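Side-chain contacts in glucanase (Klebsiella pneumoniae, PDB 5GY3), which probably hydrolyses internal beta-1,4-glucosidic bonds in cellulose and related beta-glucans, as a family 8 glycoside hydrolase: residues 84-89 with 121-126; 268-273 with 292-297. One frame throughout, in Å; residues are numbered along the deposited sequence.

Overall arrangement
The two contacts belong to one family 8 catalytic domain, in which paired helices build an (alpha/alpha)6 barrel. They follow one another along the chain: contact 1 joins the start of helix 86-103 to the end of helix 106-123, where strand 124-127 begins, and contact 2 sets helix 268-278 beside the C-terminal helix 293-307. Their centres are 25 Å apart, on opposite sides of the chain's centre, and they do not touch. Both lie near the predicted nucleophile, Asp87: it belongs to contact 1, and the side chain of Tyr294 in contact 2 is about 9 Å from its side chain. Distant helix pairs of the barrel thus both border the probable catalytic region.

Contact 1: residues 84-89 with 121-126; sequences NASDGD and KYTVVT
Thr123, at the junction between helix 106-123 and strand 124-127, presents its methyl CG2 to two polar side chains of the opposite segment. CG2 lies 3.7 Å from Ser86 OG and 4.0 Å from Asn84 ND2, both van der Waals contacts. Threonine suits this place because its branches divide the work: OG1, between the backbone N and carbonyl carbon (chi1 79°), bonds back to Leu119 O, and the methyl is directed at the start of helix 86-103. The polar atoms it meets are already engaged. Ser86 OG is hydrogen-bonded to Leu134 O. Asn84 OD1 accepts from Val137 N, while Asn84 ND2 donates to Asp89 OD2 over 2.7 Å, meeting that oxygen nearly along its C-O axis although OD2 lies 19° out of the Asn84 amide plane. This bond ties Asn84, which precedes the N-cap residue Ala85, to the first turn of helix 86-103. With Val137 N on OD1 and Asp89 OD2 on ND2, the rotation of the buried amide is fixed. Asp87, the predicted nucleophile, belongs to the same turn but faces elsewhere, so the contact packs the back of a helix start that probably carries a catalytic group. Beyond Thr123 the chain becomes a strand, with Val124 packing on Gln131 and Val125 on Val132. Strand 130-133 pairs antiparallel with strand 124-127, and its Met133 touches both Ser86 and Thr123, joining the hairpin to the two helices.

Contact 2: residues 268-273 with 292-297; sequences GGLLAV and DYYSAS
Ser295 OG has two partners: it accepts the N-H of Gly269 across the contact and is hydrogen-bonded to Asp291 OD1, just before its own helix. The bond from Gly269 N is short, 2.7 Å, with an N-H...O angle of 150°. It joins two helices of the (alpha/alpha)6 barrel, 268-278 and 293-307, whose short segments run 33° from parallel with axes 7.6 Å apart at closest approach. An N-H in the first turn of a helix has no carbonyl of its own helix to bond, and the serine hydroxyl supplies an acceptor for this one. With OG anti to the backbone N (chi1 176°), the hydroxyl reaches across to the backbone of helix 268-278.

Glycines suit the other side. Gly268 has a positive phi, which glycine accommodates readily, and its CA sits 3.5 Å from Ser295 OG. Lacking a side chain, Gly269 lets the backbones come close enough for a CA-H...O contact, with Gly269 CA 3.5 Å from Ser295 O.

Beside this polar join, Leu270 and Tyr294 meet: the methyl CD2 of Leu270 comes to the edge of the tyrosine ring, in its plane and at the hydroxyl end, 3.7 Å from Tyr294 OH and 4.0 Å from Tyr294 CE2. Tyr294 OH is bonded to Phe216 O, and its ring meets that of Phe216 edge-to-face, while Ile219 touches both Leu270 and Tyr294. Asp292 starts helix 293-307 as its N-cap, its OD1 accepting from Ser295 N over 2.8 Å and steadying the backbone that carries the bridging hydroxyl. In this first turn Tyr293 O takes two donors from Ser297, one turn later, which reach it from opposite faces of its carbonyl plane: Ser297 N, and Ser297 OG at 2.7 Å.

Contact 1: residues 84-89 with 121-126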
# COMPACT_ATOMS: atom_id res chain seq x y z
N ASN A 84 -11.79 7.87 -4.00
CA ASN A 84 -10.89 6.75 -4.23
C ASN A 84 -9.79 6.77 -3.17
O ASN A 84 -9.64 7.73 -2.40
CB ASN A 84 -10.28 6.83 -5.63
CG ASN A 84 -9.31 7.99 -5.78
OD1 ASN A 84 -9.71 9.16 -5.69
ND2 ASN A 84 -8.03 7.68 -6.01
N ALA A 85 -9.00 5.70 -3.15
CA ALA A 85 -7.78 5.65 -2.35
C ALA A 85 -6.68 5.26 -3.32
O ALA A 85 -6.70 4.16 -3.88
CB ALA A 85 -7.90 4.65 -1.19
N SER A 86 -5.73 6.17 -3.55
CA SER A 86 -4.82 6.01 -4.67
C SER A 86 -3.92 4.79 -4.51
O SER A 86 -3.47 4.23 -5.52
CB SER A 86 -3.98 7.27 -4.85
OG SER A 86 -4.84 8.37 -5.07
N ASP A 87 -3.62 4.37 -3.27
CA ASP A 87 -2.83 3.15 -3.14
C ASP A 87 -3.63 1.94 -3.57
O ASP A 87 -3.09 1.02 -4.18
CB ASP A 87 -2.25 2.99 -1.73
CG ASP A 87 -3.31 2.81 -0.64
OD1 ASP A 87 -4.46 3.29 -0.77
OD2 ASP A 87 -2.95 2.18 0.40
N GLY A 88 -4.93 1.92 -3.27
CA GLY A 88 -5.76 0.80 -3.72
C GLY A 88 -5.85 0.72 -5.23
O GLY A 88 -5.67 -0.35 -5.81
N ASP A 89 -6.12 1.86 -5.88
CA ASP A 89 -6.14 1.90 -7.35
C ASP A 89 -4.82 1.40 -7.92
O ASP A 89 -4.79 0.68 -8.93
CB ASP A 89 -6.37 3.32 -7.88
CG ASP A 89 -7.59 4.01 -7.30
OD1 ASP A 89 -8.66 3.38 -7.14
OD2 ASP A 89 -7.49 5.23 -7.05
N LYS A 121 -3.71 11.20 -14.58
CA LYS A 121 -4.54 12.33 -14.95
C LYS A 121 -5.22 12.96 -13.73
O LYS A 121 -5.28 14.19 -13.62
CB LYS A 121 -5.59 11.90 -15.97
CG LYS A 121 -6.55 13.01 -16.35
CD LYS A 121 -7.46 12.58 -17.48
CE LYS A 121 -8.41 13.73 -17.84
NZ LYS A 121 -9.36 13.31 -18.89
N TYR A 122 -5.72 12.15 -12.81
CA TYR A 122 -6.58 12.64 -11.73
C TYR A 122 -5.95 12.70 -10.35
O TYR A 122 -6.48 13.41 -9.49
CB TYR A 122 -7.84 11.78 -11.63
CG TYR A 122 -8.69 11.86 -12.87
CD1 TYR A 122 -9.54 12.94 -13.08
CD2 TYR A 122 -8.67 10.84 -13.81
CE1 TYR A 122 -10.32 13.01 -14.22
CE2 TYR A 122 -9.45 10.90 -14.95
CZ TYR A 122 -10.28 11.98 -15.14
OH TYR A 122 -11.05 12.03 -16.28
N THR A 123 -4.87 11.95 -10.08
CA THR A 123 -4.31 11.95 -8.74
C THR A 123 -2.92 12.57 -8.64
O THR A 123 -2.46 12.85 -7.53
CB THR A 123 -4.25 10.53 -8.14
OG1 THR A 123 -3.12 9.81 -8.67
CG2 THR A 123 -5.53 9.76 -8.41
N VAL A 124 -2.24 12.79 -9.76
CA VAL A 124 -0.88 13.32 -9.74
C VAL A 124 -0.93 14.81 -10.06
O VAL A 124 -1.54 15.22 -11.06
CB VAL A 124 0.04 12.58 -10.72
CG1 VAL A 124 1.36 13.34 -10.89
CG2 VAL A 124 0.31 11.19 -10.19
N VAL A 125 -0.33 15.62 -9.19
CA VAL A 125 -0.33 17.06 -9.35
C VAL A 125 1.10 17.58 -9.23
O VAL A 125 1.99 16.90 -8.72
CB VAL A 125 -1.26 17.77 -8.34
CG1 VAL A 125 -2.70 17.28 -8.50
CG2 VAL A 125 -0.76 17.54 -6.92
N THR A 126 1.30 18.79 -9.74
CA THR A 126 2.54 19.53 -9.57
C THR A 126 2.41 20.39 -8.32
O THR A 126 1.49 21.21 -8.24
CB THR A 126 2.82 20.40 -10.79
OG1 THR A 126 2.75 19.61 -11.97
CG2 THR A 126 4.19 21.04 -10.68

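Contact 2: residues 268-273 with 292-297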
# COMPACT_ATOMS: atom_id res chain seq x y z
N GLY A 268 3.27 -10.98 14.20
CA GLY A 268 2.58 -11.36 12.97
C GLY A 268 3.09 -10.60 11.76
O GLY A 268 4.30 -10.55 11.49
N GLY A 269 2.16 -9.96 11.03
CA GLY A 269 2.54 -9.26 9.80
C GLY A 269 3.45 -8.07 10.04
O GLY A 269 4.36 -7.80 9.25
N LEU A 270 3.22 -7.31 11.13
CA LEU A 270 4.13 -6.20 11.42
C LEU A 270 5.54 -6.72 11.67
O LEU A 270 6.52 -6.14 11.18
CB LEU A 270 3.66 -5.41 12.64
CG LEU A 270 2.44 -4.50 12.54
CD1 LEU A 270 2.25 -3.73 13.86
CD2 LEU A 270 2.61 -3.52 11.41
N LEU A 271 5.66 -7.81 12.42
CA LEU A 271 6.97 -8.38 12.69
C LEU A 271 7.62 -8.89 11.40
O LEU A 271 8.84 -8.80 11.26
CB LEU A 271 6.83 -9.50 13.72
CG LEU A 271 8.10 -10.24 14.15
CD1 LEU A 271 9.11 -9.24 14.67
CD2 LEU A 271 7.75 -11.29 15.22
N ALA A 272 6.82 -9.39 10.46
CA ALA A 272 7.36 -9.81 9.17
C ALA A 272 7.96 -8.64 8.41
O ALA A 272 9.01 -8.78 7.77
CB ALA A 272 6.27 -10.50 8.35
N VAL A 273 7.34 -7.46 8.48
CA VAL A 273 7.95 -6.29 7.86
C VAL A 273 9.26 -5.93 8.55
O VAL A 273 10.24 -5.54 7.90
CB VAL A 273 6.97 -5.10 7.86
CG1 VAL A 273 7.68 -3.81 7.40
CG2 VAL A 273 5.79 -5.40 6.95
N ASP A 292 -5.26 -11.27 12.01
CA ASP A 292 -6.41 -10.62 11.41
C ASP A 292 -6.14 -10.43 9.91
O ASP A 292 -5.09 -10.84 9.41
CB ASP A 292 -6.76 -9.31 12.13
CG ASP A 292 -5.60 -8.29 12.16
OD1 ASP A 292 -4.53 -8.49 11.55
OD2 ASP A 292 -5.79 -7.25 12.82
N TYR A 293 -7.08 -9.80 9.20
CA TYR A 293 -6.91 -9.56 7.76
C TYR A 293 -5.59 -8.85 7.49
O TYR A 293 -4.82 -9.23 6.59
CB TYR A 293 -8.06 -8.72 7.17
CG TYR A 293 -7.59 -7.82 6.03
CD1 TYR A 293 -7.42 -8.32 4.73
CD2 TYR A 293 -7.28 -6.48 6.25
CE1 TYR A 293 -6.96 -7.49 3.69
CE2 TYR A 293 -6.81 -5.65 5.23
CZ TYR A 293 -6.65 -6.16 3.95
OH TYR A 293 -6.19 -5.33 2.95
N TYR A 294 -5.32 -7.81 8.27
CA TYR A 294 -4.16 -6.95 8.06
C TYR A 294 -2.86 -7.72 8.23
O TYR A 294 -1.95 -7.63 7.40
CB TYR A 294 -4.26 -5.78 9.04
CG TYR A 294 -3.11 -4.83 9.02
CD1 TYR A 294 -3.10 -3.77 8.14
CD2 TYR A 294 -2.06 -4.97 9.90
CE1 TYR A 294 -2.05 -2.88 8.13
CE2 TYR A 294 -1.01 -4.10 9.89
CZ TYR A 294 -1.01 -3.06 9.00
OH TYR A 294 0.06 -2.18 9.01
N SER A 295 -2.75 -8.49 9.33
CA SER A 295 -1.53 -9.26 9.59
C SER A 295 -1.34 -10.35 8.55
O SER A 295 -0.24 -10.52 8.02
CB SER A 295 -1.58 -9.86 11.00
OG SER A 295 -0.44 -10.70 11.25
N ALA A 296 -2.42 -11.07 8.22
CA ALA A 296 -2.33 -12.13 7.21
C ALA A 296 -1.87 -11.58 5.87
O ALA A 296 -1.08 -12.22 5.17
CB ALA A 296 -3.69 -12.82 7.07
N SER A 297 -2.36 -10.39 5.50
CA SER A 297 -1.96 -9.79 4.23
C SER A 297 -0.48 -9.42 4.24
O SER A 297 0.25 -9.74 3.30
CB SER A 297 -2.82 -8.55 3.95
OG SER A 297 -4.21 -8.86 3.94